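Local coordinates for protein cyclodipeptide synthase, BtCDPS (Bacillus thermoamylovorans, PDB 6ZTU) that probably makes cyclodipeptides by joining two aminoacyl groups, which enzymes of its family normally take from charged tRNAs, at residues Ser16-Lys21 with Lys209-Glu214; Tyr131-Asp136 with Ser142-Ser147. All blocks are in the same frame, centred on the assembly; numbering follows the deposited sequence.

How the contacts relate
Both contacts lie in the one cyclodipeptide synthase domain, a Rossmann-like fold of the HUP group with a mixed sheet among helices. Contact 1 ties the start of helix 17-25, just after strand 11-14, to the end of helix 205-211. Contact 2 joins the successive helices 120-135 and 137-157. Along the chain, both segments of contact 2 fall between the two of contact 1. The centres are 19 Å apart, and the contacts meet where CD of Lys209 packs on OG of Ser142, 3.9 Å away. Helix 205-211 touches helix 17-25 through Lys211 and helix 137-157 through Lys209, and so connects the two contacts. Neither contact touches the bound hexanediol.

Contact 1 of 2, residues Ser16-Lys21 with Lys209-Glu214; sequences SRNCEK and KIKNSE
Lys211 reaches across to Ser16 and takes part in every contact between the two segments. Its NZ makes a weak hydrogen bond to Ser16 OG, at 3.4 Å. The methylenes take part as well: Lys211 CD lies 3.9 Å from Ser16 CB, and CE also lies close to the hydroxyl. The chain bends at its second torsion (chi2 -63°) and then runs extended to the amine. At the far end NZ comes within 3.9 Å of Asn18 CB, where the two side chains cross at about a right angle. Cys19, a buried residue, brings its SG to 4.2 Å from Lys211 CE.

Ser16 is the N-cap of helix 17-25. With chi1 at 69°, its hydroxyl is turned back over the backbone, where OG accepts from Cys19 N at 3.2 Å, nearly straight at 164°. The same oxygen thus caps the helix and receives the lysine. Replacing Lys211 with an alanine would probably cost Ser16 OG its weak amine partner and open a gap beside Ser16 and Cys19.

Lys211 stands near the end of helix 205-211, which closes in a Schellman motif with Ser213 as the C-prime residue. Leu15 and Met219, both in loops, also touch the lysine. Cys19 rests on Pro14 of strand 11-14, an outermost strand of the sheet, so the contact bridges that edge and helix 205-211.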
loop_
_atom_site.group_PDB
_atom_site.type_symbol
_atom_site.label_atom_id
_atom_site.label_comp_id
_atom_site.label_asym_id
_atom_site.label_seq_id
_atom_site.Cartn_x
_atom_site.Cartn_y
_atom_site.Cartn_z
ATOM N N SER A 16 -3.944 -4.352 15.072
ATOM C CA SER A 16 -4.215 -4.070 16.474
ATOM C C SER A 16 -5.689 -4.325 16.744
ATOM O O SER A 16 -6.473 -4.587 15.830
ATOM C CB SER A 16 -3.874 -2.622 16.822
ATOM O OG SER A 16 -4.801 -1.761 16.176
ATOM N N ARG A 17 -6.073 -4.224 18.021
ATOM C CA ARG A 17 -7.484 -4.406 18.361
ATOM C C ARG A 17 -8.343 -3.277 17.809
ATOM O O ARG A 17 -9.515 -3.492 17.481
ATOM C CB ARG A 17 -7.656 -4.512 19.876
ATOM C CG ARG A 17 -7.037 -5.771 20.459
ATOM C CD ARG A 17 -7.793 -6.996 20.020
ATOM N NE ARG A 17 -7.239 -8.185 20.667
ATOM C CZ ARG A 17 -7.612 -9.428 20.396
ATOM N NH1 ARG A 17 -8.548 -9.664 19.485
ATOM N NH2 ARG A 17 -7.036 -10.438 21.034
ATOM N N ASN A 18 -7.778 -2.077 17.677
ATOM C CA ASN A 18 -8.518 -0.999 17.029
ATOM C C ASN A 18 -8.744 -1.303 15.551
ATOM O O ASN A 18 -9.837 -1.057 15.016
ATOM C CB ASN A 18 -7.779 0.323 17.209
ATOM C CG ASN A 18 -8.628 1.519 16.794
ATOM O OD1 ASN A 18 -8.337 2.199 15.807
ATOM N ND2 ASN A 18 -9.684 1.775 17.544
ATOM N N CYS A 19 -7.728 -1.855 14.873
ATOM C CA CYS A 19 -7.908 -2.228 13.474
ATOM C C CYS A 19 -9.000 -3.281 13.343
ATOM O O CYS A 19 -9.785 -3.271 12.384
ATOM C CB CYS A 19 -6.595 -2.744 12.874
ATOM S SG CYS A 19 -5.172 -1.669 13.083
ATOM N N GLU A 20 -9.071 -4.192 14.314
ATOM C CA GLU A 20 -10.104 -5.219 14.298
ATOM C C GLU A 20 -11.494 -4.603 14.401
ATOM O O GLU A 20 -12.423 -5.045 13.718
ATOM C CB GLU A 20 -9.877 -6.203 15.443
ATOM C CG GLU A 20 -10.879 -7.333 15.484
ATOM C CD GLU A 20 -10.618 -8.276 16.642
ATOM O OE1 GLU A 20 -10.191 -7.809 17.722
ATOM O OE2 GLU A 20 -10.826 -9.491 16.461
ATOM N N LYS A 21 -11.651 -3.593 15.265
ATOM C CA LYS A 21 -12.941 -2.917 15.397
ATOM C C LYS A 21 -13.337 -2.255 14.087
ATOM O O LYS A 21 -14.482 -2.376 13.630
ATOM C CB LYS A 21 -12.890 -1.883 16.525
ATOM C CG LYS A 21 -12.716 -2.469 17.921
ATOM C CD LYS A 21 -12.296 -1.408 18.929
ATOM C CE LYS A 21 -12.595 -1.864 20.350
ATOM N NZ LYS A 21 -13.978 -2.426 20.477
ATOM N N LYS A 209 5.372 -1.055 15.299
ATOM C CA LYS A 209 6.056 -0.115 16.178
ATOM C C LYS A 209 5.208 1.120 16.431
ATOM O O LYS A 209 5.166 1.632 17.550
ATOM C CB LYS A 209 7.402 0.276 15.576
ATOM C CG LYS A 209 8.324 -0.899 15.340
ATOM C CD LYS A 209 9.744 -0.416 15.175
ATOM C CE LYS A 209 10.713 -1.584 15.064
ATOM N NZ LYS A 209 10.671 -2.149 13.696
ATOM N N ILE A 210 4.551 1.636 15.391
ATOM C CA ILE A 210 3.635 2.755 15.580
ATOM C C ILE A 210 2.554 2.404 16.597
ATOM O O ILE A 210 2.225 3.211 17.474
ATOM C CB ILE A 210 3.043 3.172 14.221
ATOM C CG1 ILE A 210 4.151 3.764 13.340
ATOM C CG2 ILE A 210 1.913 4.180 14.403
ATOM C CD1 ILE A 210 3.719 4.046 11.906
ATOM N N LYS A 211 2.001 1.188 16.518
ATOM C CA LYS A 211 0.947 0.786 17.447
ATOM C C LYS A 211 1.483 0.512 18.847
ATOM O O LYS A 211 0.705 0.463 19.810
ATOM C CB LYS A 211 0.230 -0.451 16.904
ATOM C CG LYS A 211 -0.809 -0.142 15.840
ATOM C CD LYS A 211 -1.931 0.713 16.434
ATOM C CE LYS A 211 -2.966 1.071 15.394
ATOM N NZ LYS A 211 -4.217 1.564 16.049
ATOM N N ASN A 212 2.790 0.312 18.977
ATOM C CA ASN A 212 3.457 0.215 20.263
ATOM C C ASN A 212 3.830 1.585 20.824
ATOM O O ASN A 212 4.577 1.648 21.805
ATOM C CB ASN A 212 4.706 -0.651 20.128
ATOM C CG ASN A 212 5.122 -1.279 21.436
ATOM O OD1 ASN A 212 4.280 -1.685 22.239
ATOM N ND2 ASN A 212 6.429 -1.356 21.663
ATOM N N SER A 213 3.365 2.668 20.187
ATOM C CA SER A 213 3.583 4.057 20.628
ATOM C C SER A 213 5.063 4.434 20.667
ATOM O O SER A 213 5.521 5.109 21.593
ATOM C CB SER A 213 2.936 4.313 21.991
ATOM O OG SER A 213 1.615 3.816 22.018
ATOM N N GLU A 214 5.818 4.009 19.654
ATOM C CA GLU A 214 7.259 4.230 19.605
ATOM C C GLU A 214 7.665 5.512 18.878
ATOM O O GLU A 214 8.856 5.853 18.889
ATOM C CB GLU A 214 7.945 3.014 18.968
ATOM C CG GLU A 214 7.879 1.761 19.876
ATOM C CD GLU A 214 8.549 0.549 19.273
ATOM O OE1 GLU A 214 9.524 0.715 18.508
ATOM O OE2 GLU A 214 8.104 -0.579 19.570
#

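Contact 2 of 2, residues Tyr131-Asp136 with Ser142-Ser147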
loop_
_atom_site.group_PDB
_atom_site.type_symbol
_atom_site.label_atom_id
_atom_site.label_comp_id
_atom_site.label_asym_id
_atom_site.label_seq_id
_atom_site.Cartn_x
_atom_site.Cartn_y
_atom_site.Cartn_z
ATOM N N TYR A 131 9.255 15.096 7.934
ATOM C CA TYR A 131 9.877 15.740 9.085
ATOM C C TYR A 131 10.501 14.706 10.019
ATOM O O TYR A 131 11.672 14.823 10.407
ATOM C CB TYR A 131 8.839 16.583 9.823
ATOM C CG TYR A 131 9.372 17.227 11.074
ATOM C CD1 TYR A 131 9.992 18.468 11.025
ATOM C CD2 TYR A 131 9.282 16.584 12.304
ATOM C CE1 TYR A 131 10.489 19.066 12.171
ATOM C CE2 TYR A 131 9.777 17.177 13.454
ATOM C CZ TYR A 131 10.381 18.414 13.377
ATOM O OH TYR A 131 10.877 19.009 14.520
ATOM N N TYR A 132 9.748 13.672 10.375
ATOM C CA TYR A 132 10.315 12.682 11.289
ATOM C C TYR A 132 11.334 11.782 10.602
ATOM O O TYR A 132 12.238 11.263 11.274
ATOM C CB TYR A 132 9.180 11.892 11.951
ATOM C CG TYR A 132 8.509 12.759 13.006
ATOM C CD1 TYR A 132 9.162 13.051 14.201
ATOM C CD2 TYR A 132 7.273 13.349 12.776
ATOM C CE1 TYR A 132 8.589 13.882 15.150
ATOM C CE2 TYR A 132 6.691 14.179 13.728
ATOM C CZ TYR A 132 7.360 14.435 14.911
ATOM O OH TYR A 132 6.808 15.255 15.870
ATOM N N PHE A 133 11.237 11.596 9.279
ATOM C CA PHE A 133 12.301 10.891 8.575
ATOM C C PHE A 133 13.622 11.638 8.712
ATOM O O PHE A 133 14.686 11.022 8.841
ATOM C CB PHE A 133 11.947 10.721 7.092
ATOM C CG PHE A 133 13.009 10.018 6.293
ATOM C CD1 PHE A 133 13.048 8.643 6.240
ATOM C CD2 PHE A 133 13.984 10.737 5.615
ATOM C CE1 PHE A 133 14.019 7.977 5.519
ATOM C CE2 PHE A 133 14.967 10.077 4.886
ATOM C CZ PHE A 133 14.977 8.696 4.835
ATOM N N GLU A 134 13.569 12.968 8.668
ATOM C CA GLU A 134 14.769 13.785 8.803
ATOM C C GLU A 134 15.252 13.847 10.246
ATOM O O GLU A 134 16.459 13.769 10.496
ATOM C CB GLU A 134 14.504 15.207 8.298
ATOM C CG GLU A 134 14.245 15.320 6.818
ATOM C CD GLU A 134 14.062 16.771 6.384
ATOM O OE1 GLU A 134 14.642 17.669 7.045
ATOM O OE2 GLU A 134 13.329 17.010 5.396
ATOM N N LYS A 135 14.326 13.953 11.208
ATOM C CA LYS A 135 14.654 14.356 12.573
ATOM C C LYS A 135 14.680 13.213 13.581
ATOM O O LYS A 135 15.277 13.381 14.651
ATOM C CB LYS A 135 13.656 15.413 13.074
ATOM C CG LYS A 135 13.653 16.723 12.280
ATOM C CD LYS A 135 14.861 17.579 12.601
ATOM C CE LYS A 135 14.802 18.905 11.856
ATOM N NZ LYS A 135 15.934 19.791 12.237
ATOM N N ASP A 136 14.020 12.085 13.311
ATOM C CA ASP A 136 13.996 10.955 14.250
ATOM C C ASP A 136 14.741 9.789 13.612
ATOM O O ASP A 136 14.180 9.084 12.767
ATOM C CB ASP A 136 12.572 10.545 14.625
ATOM C CG ASP A 136 12.540 9.348 15.593
ATOM O OD1 ASP A 136 13.613 8.863 15.977
ATOM O OD2 ASP A 136 11.439 8.907 15.987
ATOM N N SER A 142 13.418 2.797 10.385
ATOM C CA SER A 142 12.291 1.946 9.996
ATOM C C SER A 142 11.858 2.208 8.559
ATOM O O SER A 142 11.495 1.270 7.833
ATOM C CB SER A 142 11.109 2.186 10.933
ATOM O OG SER A 142 11.302 1.488 12.142
ATOM N N CYS A 143 11.850 3.472 8.149
ATOM C CA CYS A 143 11.496 3.775 6.763
ATOM C C CYS A 143 12.508 3.177 5.797
ATOM O O CYS A 143 12.128 2.636 4.758
ATOM C CB CYS A 143 11.396 5.282 6.538
ATOM S SG CYS A 143 10.003 6.073 7.398
ATOM N N LEU A 144 13.798 3.290 6.114
ATOM C CA LEU A 144 14.818 2.693 5.257
ATOM C C LEU A 144 14.698 1.173 5.220
ATOM O O LEU A 144 15.027 0.546 4.206
ATOM C CB LEU A 144 16.208 3.115 5.735
ATOM C CG LEU A 144 16.485 4.612 5.517
ATOM C CD1 LEU A 144 17.739 5.101 6.250
ATOM C CD2 LEU A 144 16.565 4.950 4.030
ATOM N N ALA A 145 14.243 0.556 6.315
ATOM C CA ALA A 145 13.985 -0.877 6.290
ATOM C C ALA A 145 12.829 -1.220 5.355
ATOM O O ALA A 145 12.868 -2.248 4.667
ATOM C CB ALA A 145 13.699 -1.392 7.701
ATOM N N MET A 146 11.772 -0.401 5.343
ATOM C CA MET A 146 10.716 -0.608 4.356
ATOM C C MET A 146 11.273 -0.483 2.948
ATOM O O MET A 146 10.859 -1.209 2.037
ATOM C CB MET A 146 9.582 0.404 4.552
ATOM C CG MET A 146 8.626 0.055 5.651
ATOM S SD MET A 146 7.178 1.149 5.630
ATOM C CE MET A 146 6.310 0.534 4.194
ATOM N N SER A 147 12.198 0.456 2.754
ATOM C CA SER A 147 12.840 0.630 1.453
ATOM C C SER A 147 13.647 -0.610 1.087
ATOM O O SER A 147 13.580 -1.108 -0.043
ATOM C CB SER A 147 13.736 1.870 1.493
ATOM O OG SER A 147 14.393 2.049 0.248
#
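Cys143 is the first residue of 142-147 to meet the other helix, and it does so at the rim of the Phe133 ring. Its CB lies near the ring plane, 3.8 Å from Phe133 CD1 and almost as close to CE1. The sulfur follows on the same rim, with Cys143 SG 4.1 Å from Phe133 CD1. SG is 5.5 Å from the ring centroid and 82° off the ring normal, a sulfur-aromatic contact made at the edge and not over a face.

Leu144 comes next and takes the neighbouring part of the rim. One methyl, Leu144 CD2, approaches Phe133 CZ at 4.1 Å, while its CG lies near CE1. The two side chains cross at about a right angle. Phe133 can present this edge because its CG is anti to the backbone N (chi1 179°), which carries the ring across to the second helix. No hydrogen bond joins the two segments, and the contact is apolar.

The contact joins two consecutive helices, 120-135 and 137-157, which meet at Asp136. There Asp136 OD1 caps the second helix by accepting from Lys138 N, and Arg140 NH1 bonds to Phe133 O. Phe133 also packs on Phe171 and Val174 of helix 167-191, which lies against both helices and takes a hydrogen bond from Ser147 OG at Leu170 O.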